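Local coordinates for protein thioesterase (Streptomyces coelicolor, PDB 3QMW) that probably hydrolyses thioester-linked intermediates, serving as an alpha/beta-hydrolase-fold thioesterase of the prodiginine biosynthetic pathway, at residues D[246-249]-D[250-254]; D[104-107]-D[108-112]. All coordinates share one frame; numbering follows the deposited sequence.

Interaction 1: residues D[246-249]-D[250-254]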
ATOM      1  N   PRO D 246      -6.667   9.721   3.633  1.00 47.96           N
ATOM      2  CA  PRO D 246      -5.333   9.221   3.964  1.00 47.31           C
ATOM      3  C   PRO D 246      -5.329   7.847   4.637  1.00 46.67           C
ATOM      4  O   PRO D 246      -4.435   7.042   4.363  1.00 46.50           O
ATOM      5  CB  PRO D 246      -4.774  10.280   4.927  1.00 47.40           C
ATOM      6  CG  PRO D 246      -5.678  11.474   4.805  1.00 47.65           C
ATOM      7  CD  PRO D 246      -7.002  10.944   4.388  1.00 48.00           C
ATOM      8  N   SER D 247      -6.307   7.584   5.512  1.00 45.73           N
ATOM      9  CA  SER D 247      -6.369   6.311   6.247  1.00 44.97           C
ATOM     10  C   SER D 247      -6.957   5.146   5.439  1.00 44.42           C
ATOM     11  O   SER D 247      -6.678   3.990   5.726  1.00 44.22           O
ATOM     12  CB  SER D 247      -7.115   6.484   7.569  1.00 44.87           C
ATOM     13  OG  SER D 247      -8.266   7.270   7.404  1.00 44.78           O
ATOM     14  N   ARG D 248      -7.765   5.439   4.428  1.00 44.08           N
ATOM     15  CA  ARG D 248      -8.183   4.399   3.488  1.00 43.69           C
ATOM     16  C   ARG D 248      -6.966   3.931   2.718  1.00 43.79           C
ATOM     17  O   ARG D 248      -6.811   2.736   2.460  1.00 43.86           O
ATOM     18  CB  ARG D 248      -9.245   4.911   2.508  1.00 43.53           C
ATOM     19  CG  ARG D 248      -9.382   4.039   1.263  1.00 42.68           C
ATOM     20  CD  ARG D 248     -10.368   4.599   0.304  1.00 42.12           C
ATOM     21  NE  ARG D 248     -10.618   3.677  -0.797  1.00 42.74           N
ATOM     22  CZ  ARG D 248      -9.968   3.666  -1.962  1.00 42.78           C
ATOM     23  NH1 ARG D 248      -8.982   4.531  -2.206  1.00 43.06           N
ATOM     24  NH2 ARG D 248     -10.299   2.765  -2.890  1.00 41.81           N
ATOM     25  N   ASP D 249      -6.129   4.897   2.324  1.00 44.03           N
ATOM     26  CA  ASP D 249      -4.840   4.629   1.663  1.00 44.13           C
ATOM     27  C   ASP D 249      -3.909   3.804   2.555  1.00 43.74           C
ATOM     28  O   ASP D 249      -3.306   2.845   2.078  1.00 43.63           O
ATOM     29  CB  ASP D 249      -4.138   5.941   1.250  1.00 44.30           C
ATOM     30  CG  ASP D 249      -4.669   6.518  -0.058  1.00 45.00           C
ATOM     31  OD1 ASP D 249      -4.680   5.791  -1.075  1.00 45.86           O
ATOM     32  OD2 ASP D 249      -5.045   7.711  -0.082  1.00 46.55           O
ATOM     33  N   ARG D 250      -3.813   4.156   3.839  1.00 43.43           N
ATOM     34  CA  ARG D 250      -2.954   3.412   4.763  1.00 43.60           C
ATOM     35  C   ARG D 250      -3.471   2.011   5.065  1.00 42.97           C
ATOM     36  O   ARG D 250      -2.689   1.054   5.033  1.00 43.24           O
ATOM     37  CB  ARG D 250      -2.724   4.171   6.068  1.00 44.15           C
ATOM     38  CG  ARG D 250      -1.433   4.963   6.102  1.00 46.59           C
ATOM     39  CD  ARG D 250      -0.941   5.179   7.545  1.00 50.89           C
ATOM     40  NE  ARG D 250       0.416   5.742   7.596  1.00 53.50           N
ATOM     41  CZ  ARG D 250       0.727   7.015   7.323  1.00 55.76           C
ATOM     42  NH1 ARG D 250      -0.212   7.895   6.965  1.00 56.44           N
ATOM     43  NH2 ARG D 250       1.992   7.415   7.402  1.00 56.37           N
ATOM     44  N   LEU D 251      -4.769   1.876   5.356  1.00 42.04           N
ATOM     45  CA  LEU D 251      -5.372   0.548   5.519  1.00 40.98           C
ATOM     46  C   LEU D 251      -4.925  -0.339   4.369  1.00 40.29           C
ATOM     47  O   LEU D 251      -4.383  -1.409   4.594  1.00 39.76           O
ATOM     48  CB  LEU D 251      -6.901   0.604   5.546  1.00 40.92           C
ATOM     49  CG  LEU D 251      -7.596  -0.760   5.345  1.00 40.40           C
ATOM     50  CD1 LEU D 251      -7.674  -1.483   6.654  1.00 40.85           C
ATOM     51  CD2 LEU D 251      -8.966  -0.625   4.756  1.00 39.56           C
ATOM     52  N   LEU D 252      -5.150   0.128   3.145  1.00 39.65           N
ATOM     53  CA  LEU D 252      -4.790  -0.628   1.935  1.00 39.59           C
ATOM     54  C   LEU D 252      -3.312  -1.010   1.826  1.00 39.69           C
ATOM     55  O   LEU D 252      -2.971  -2.037   1.230  1.00 39.57           O
ATOM     56  CB  LEU D 252      -5.194   0.155   0.679  1.00 39.23           C
ATOM     57  CG  LEU D 252      -6.689   0.170   0.362  1.00 38.90           C
ATOM     58  CD1 LEU D 252      -6.972   1.168  -0.730  1.00 37.21           C
ATOM     59  CD2 LEU D 252      -7.189  -1.233  -0.036  1.00 37.06           C
ATOM     60  N   ALA D 253      -2.441  -0.168   2.378  1.00 40.05           N
ATOM     61  CA  ALA D 253      -1.002  -0.382   2.293  1.00 40.23           C
ATOM     62  C   ALA D 253      -0.600  -1.421   3.323  1.00 40.56           C
ATOM     63  O   ALA D 253       0.177  -2.328   3.020  1.00 40.55           O
ATOM     64  CB  ALA D 253      -0.259   0.920   2.512  1.00 40.24           C
ATOM     65  N   HIS D 254      -1.146  -1.307   4.531  1.00 40.98           N
ATOM     66  CA  HIS D 254      -0.997  -2.370   5.537  1.00 41.40           C
ATOM     67  C   HIS D 254      -1.484  -3.734   5.023  1.00 41.56           C
ATOM     68  O   HIS D 254      -0.803  -4.736   5.191  1.00 41.87           O
ATOM     69  CB  HIS D 254      -1.704  -1.995   6.834  1.00 41.30           C
ATOM     70  CG  HIS D 254      -0.978  -0.957   7.628  1.00 42.52           C
ATOM     71  ND1 HIS D 254       0.211  -1.217   8.281  1.00 44.61           N
ATOM     72  CD2 HIS D 254      -1.265   0.342   7.876  1.00 43.27           C
ATOM     73  CE1 HIS D 254       0.623  -0.120   8.895  1.00 44.55           C
ATOM     74  NE2 HIS D 254      -0.254   0.841   8.667  1.00 43.58           N
TER

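Interaction 2: residues D[104-107]-D[108-112]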
ATOM      1  N   HIS D 104     -15.218  -4.419   7.822  1.00 39.33           N
ATOM      2  CA  HIS D 104     -15.204  -3.178   8.530  1.00 39.33           C
ATOM      3  C   HIS D 104     -16.462  -3.053   9.334  1.00 39.81           C
ATOM      4  O   HIS D 104     -17.514  -3.108   8.804  1.00 39.89           O
ATOM      5  CB  HIS D 104     -15.124  -2.020   7.557  1.00 39.03           C
ATOM      6  CG  HIS D 104     -15.177  -0.682   8.212  1.00 38.22           C
ATOM      7  ND1 HIS D 104     -14.188  -0.224   9.035  1.00 39.19           N
ATOM      8  CD2 HIS D 104     -16.087   0.305   8.150  1.00 37.97           C
ATOM      9  CE1 HIS D 104     -14.499   0.967   9.484  1.00 38.48           C
ATOM     10  NE2 HIS D 104     -15.652   1.309   8.964  1.00 38.08           N
ATOM     11  N   SER D 105     -16.352  -2.828  10.622  1.00 40.21           N
ATOM     12  CA  SER D 105     -17.538  -2.652  11.414  1.00 40.52           C
ATOM     13  C   SER D 105     -18.393  -3.912  11.331  1.00 40.73           C
ATOM     14  O   SER D 105     -17.928  -4.980  11.550  1.00 40.69           O
ATOM     15  CB  SER D 105     -18.284  -1.431  10.934  1.00 40.60           C
ATOM     16  OG  SER D 105     -19.136  -0.944  11.930  1.00 40.36           O
ATOM     17  N   MET D 106     -19.668  -3.760  11.089  1.00 41.23           N
ATOM     18  CA  MET D 106     -20.540  -4.888  10.997  1.00 41.59           C
ATOM     19  C   MET D 106     -19.884  -5.988  10.208  1.00 41.58           C
ATOM     20  O   MET D 106     -20.072  -7.135  10.511  1.00 41.95           O
ATOM     21  CB  MET D 106     -21.891  -4.481  10.436  1.00 41.77           C
ATOM     22  CG  MET D 106     -22.910  -5.556  10.340  1.00 42.94           C
ATOM     23  SD  MET D 106     -22.786  -6.386   8.791  1.00 45.87           S
ATOM     24  CE  MET D 106     -24.434  -6.824   8.486  1.00 45.73           C
ATOM     25  N   GLY D 107     -19.156  -5.626   9.167  1.00 41.32           N
ATOM     26  CA  GLY D 107     -18.365  -6.570   8.376  1.00 41.28           C
ATOM     27  C   GLY D 107     -17.301  -7.313   9.171  1.00 41.17           C
ATOM     28  O   GLY D 107     -16.987  -8.457   8.870  1.00 41.05           O
ATOM     29  N   ALA D 108     -16.727  -6.657  10.172  1.00 41.52           N
ATOM     30  CA  ALA D 108     -15.743  -7.282  11.060  1.00 41.98           C
ATOM     31  C   ALA D 108     -16.382  -8.391  11.889  1.00 42.51           C
ATOM     32  O   ALA D 108     -15.914  -9.536  11.895  1.00 42.93           O
ATOM     33  CB  ALA D 108     -15.152  -6.250  11.987  1.00 42.01           C
ATOM     34  N   LEU D 109     -17.450  -8.033  12.597  1.00 42.85           N
ATOM     35  CA  LEU D 109     -18.218  -8.990  13.392  1.00 43.10           C
ATOM     36  C   LEU D 109     -18.656 -10.148  12.508  1.00 42.94           C
ATOM     37  O   LEU D 109     -18.510 -11.302  12.888  1.00 42.63           O
ATOM     38  CB  LEU D 109     -19.431  -8.301  14.057  1.00 43.21           C
ATOM     39  CG  LEU D 109     -20.269  -9.106  15.073  1.00 43.55           C
ATOM     40  CD1 LEU D 109     -19.411  -9.968  15.993  1.00 43.10           C
ATOM     41  CD2 LEU D 109     -21.156  -8.190  15.887  1.00 42.46           C
ATOM     42  N   LEU D 110     -19.141  -9.820  11.309  1.00 43.30           N
ATOM     43  CA  LEU D 110     -19.600 -10.823  10.342  1.00 43.28           C
ATOM     44  C   LEU D 110     -18.453 -11.684   9.842  1.00 43.69           C
ATOM     45  O   LEU D 110     -18.625 -12.887   9.675  1.00 43.70           O
ATOM     46  CB  LEU D 110     -20.329 -10.159   9.170  1.00 43.03           C
ATOM     47  CG  LEU D 110     -20.586 -10.979   7.893  1.00 42.75           C
ATOM     48  CD1 LEU D 110     -21.075 -12.403   8.155  1.00 42.62           C
ATOM     49  CD2 LEU D 110     -21.579 -10.234   7.033  1.00 42.20           C
ATOM     50  N   ALA D 111     -17.297 -11.063   9.610  1.00 44.36           N
ATOM     51  CA  ALA D 111     -16.087 -11.774   9.179  1.00 45.11           C
ATOM     52  C   ALA D 111     -15.693 -12.882  10.167  1.00 45.94           C
ATOM     53  O   ALA D 111     -15.496 -14.044   9.786  1.00 45.77           O
ATOM     54  CB  ALA D 111     -14.942 -10.791   9.029  1.00 45.01           C
ATOM     55  N   TYR D 112     -15.590 -12.494  11.436  1.00 46.87           N
ATOM     56  CA  TYR D 112     -15.262 -13.403  12.532  1.00 47.71           C
ATOM     57  C   TYR D 112     -16.226 -14.594  12.579  1.00 48.30           C
ATOM     58  O   TYR D 112     -15.800 -15.752  12.590  1.00 48.15           O
ATOM     59  CB  TYR D 112     -15.273 -12.606  13.847  1.00 47.77           C
ATOM     60  CG  TYR D 112     -15.246 -13.416  15.123  1.00 48.87           C
ATOM     61  CD1 TYR D 112     -14.254 -14.366  15.357  1.00 50.13           C
ATOM     62  CD2 TYR D 112     -16.200 -13.204  16.117  1.00 49.40           C
ATOM     63  CE1 TYR D 112     -14.227 -15.100  16.544  1.00 50.48           C
ATOM     64  CE2 TYR D 112     -16.181 -13.926  17.294  1.00 50.16           C
ATOM     65  CZ  TYR D 112     -15.194 -14.869  17.504  1.00 50.56           C
ATOM     66  OH  TYR D 112     -15.189 -15.585  18.674  1.00 51.68           O
TER

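Interaction 1: residues D[246-249]-D[250-254]
R248 and L252, one turn apart on helix 246-258, make the one side-chain to side-chain contact of this stretch. L252 CD1 sits over the centre of one face of the R248 guanidinium, 4.1 Å from CZ, so a methyl covers that face of the flat group. R248 reaches this place with CG anti to the backbone N (chi1 162°) and an extended chain to NE; its NH2 makes a weak hydrogen bond to R47 O.

The tight part lies at the base of L252. Its CG is 3.3 Å from R248 O, the same carbonyl that accepts L252 N at 3.2 Å in a nearly straight bond (166° at the hydrogen). One residue earlier, L251 N is held by S247 O at 2.9 Å, and L251 CB rests 3.4 Å from that oxygen. Both leucines are buried, packing on W49, and L251 also meets F206 and L235.

The opposite character appears at P246, which is exposed, and at R250. R250 N donates to P246 O at 3.0 Å, and R250 CB and CG merely pass that carbonyl before the chain leads off to NE, which bonds T257 O of the second subunit. D249 likewise turns its carboxylate outward from the turn, where OD1 forms a salt bridge with R52. The i to i+4 bonds are those of an alpha helix; leucines facing the protein and charged residues at the margin and the dimer interface make it amphipathic, as befits the C-terminal helix flanking the sheet of an alpha/beta-hydrolase fold.

Interaction 2: residues D[104-107]-D[108-112]
L109 N donates to S105 O at 3.3 Å where the chain turns from strand 99-104 into helix 106-120, and S105 itself has phi 60° and psi -132°, a strained conformation outside the helical region. That geometry, with G103, S105 and G107 in a GxSxG pattern, is consistent with the nucleophile elbow of alpha/beta hydrolases. The CB of S105 points away from the first helical turn, and its OG bonds H239 NE2, as expected for a Ser-His-Asp triad that D211 would complete.

G107 has no side chain, and its CA comes 3.8 Å from H104 N, so the two arms of the turn approach closely. H104 is buried, with S105 CB above one ring face, offset toward the rim; ND1 bonds S132 OG and NE2 bonds H239 O, which fixes the ring's rotation. A108 and A111 are small enough to lie against V131 and L129 of strand 129-132.

Farther round the helix, L110 N bonds M106 O at 3.0 Å. With CG anti to the backbone N (chi1 165°), the L110 side chain brings its methyl CD2 alongside the M106 thioether, 4.4 Å from SD.

Interactions 1 and 2 sit on different helices of the same alpha/beta-hydrolase domain, with centres about 18 Å apart and no direct touch. Their nearest approach, about 7 Å between nearest atoms, runs from L251 CD2 to H104 ND1. F241 bridges the gap: it meets S247 of interaction 1, while its ring and that of H104 in interaction 2 meet edge-to-face. The loop carrying F241 also carries H239, which bonds both H104 and S105. Interaction 2 therefore forms part of the probable catalytic centre, whereas interaction 1 lies toward the outer strand 230-235 and the subunit interface, with S247 OG 14.4 Å from S105 OG.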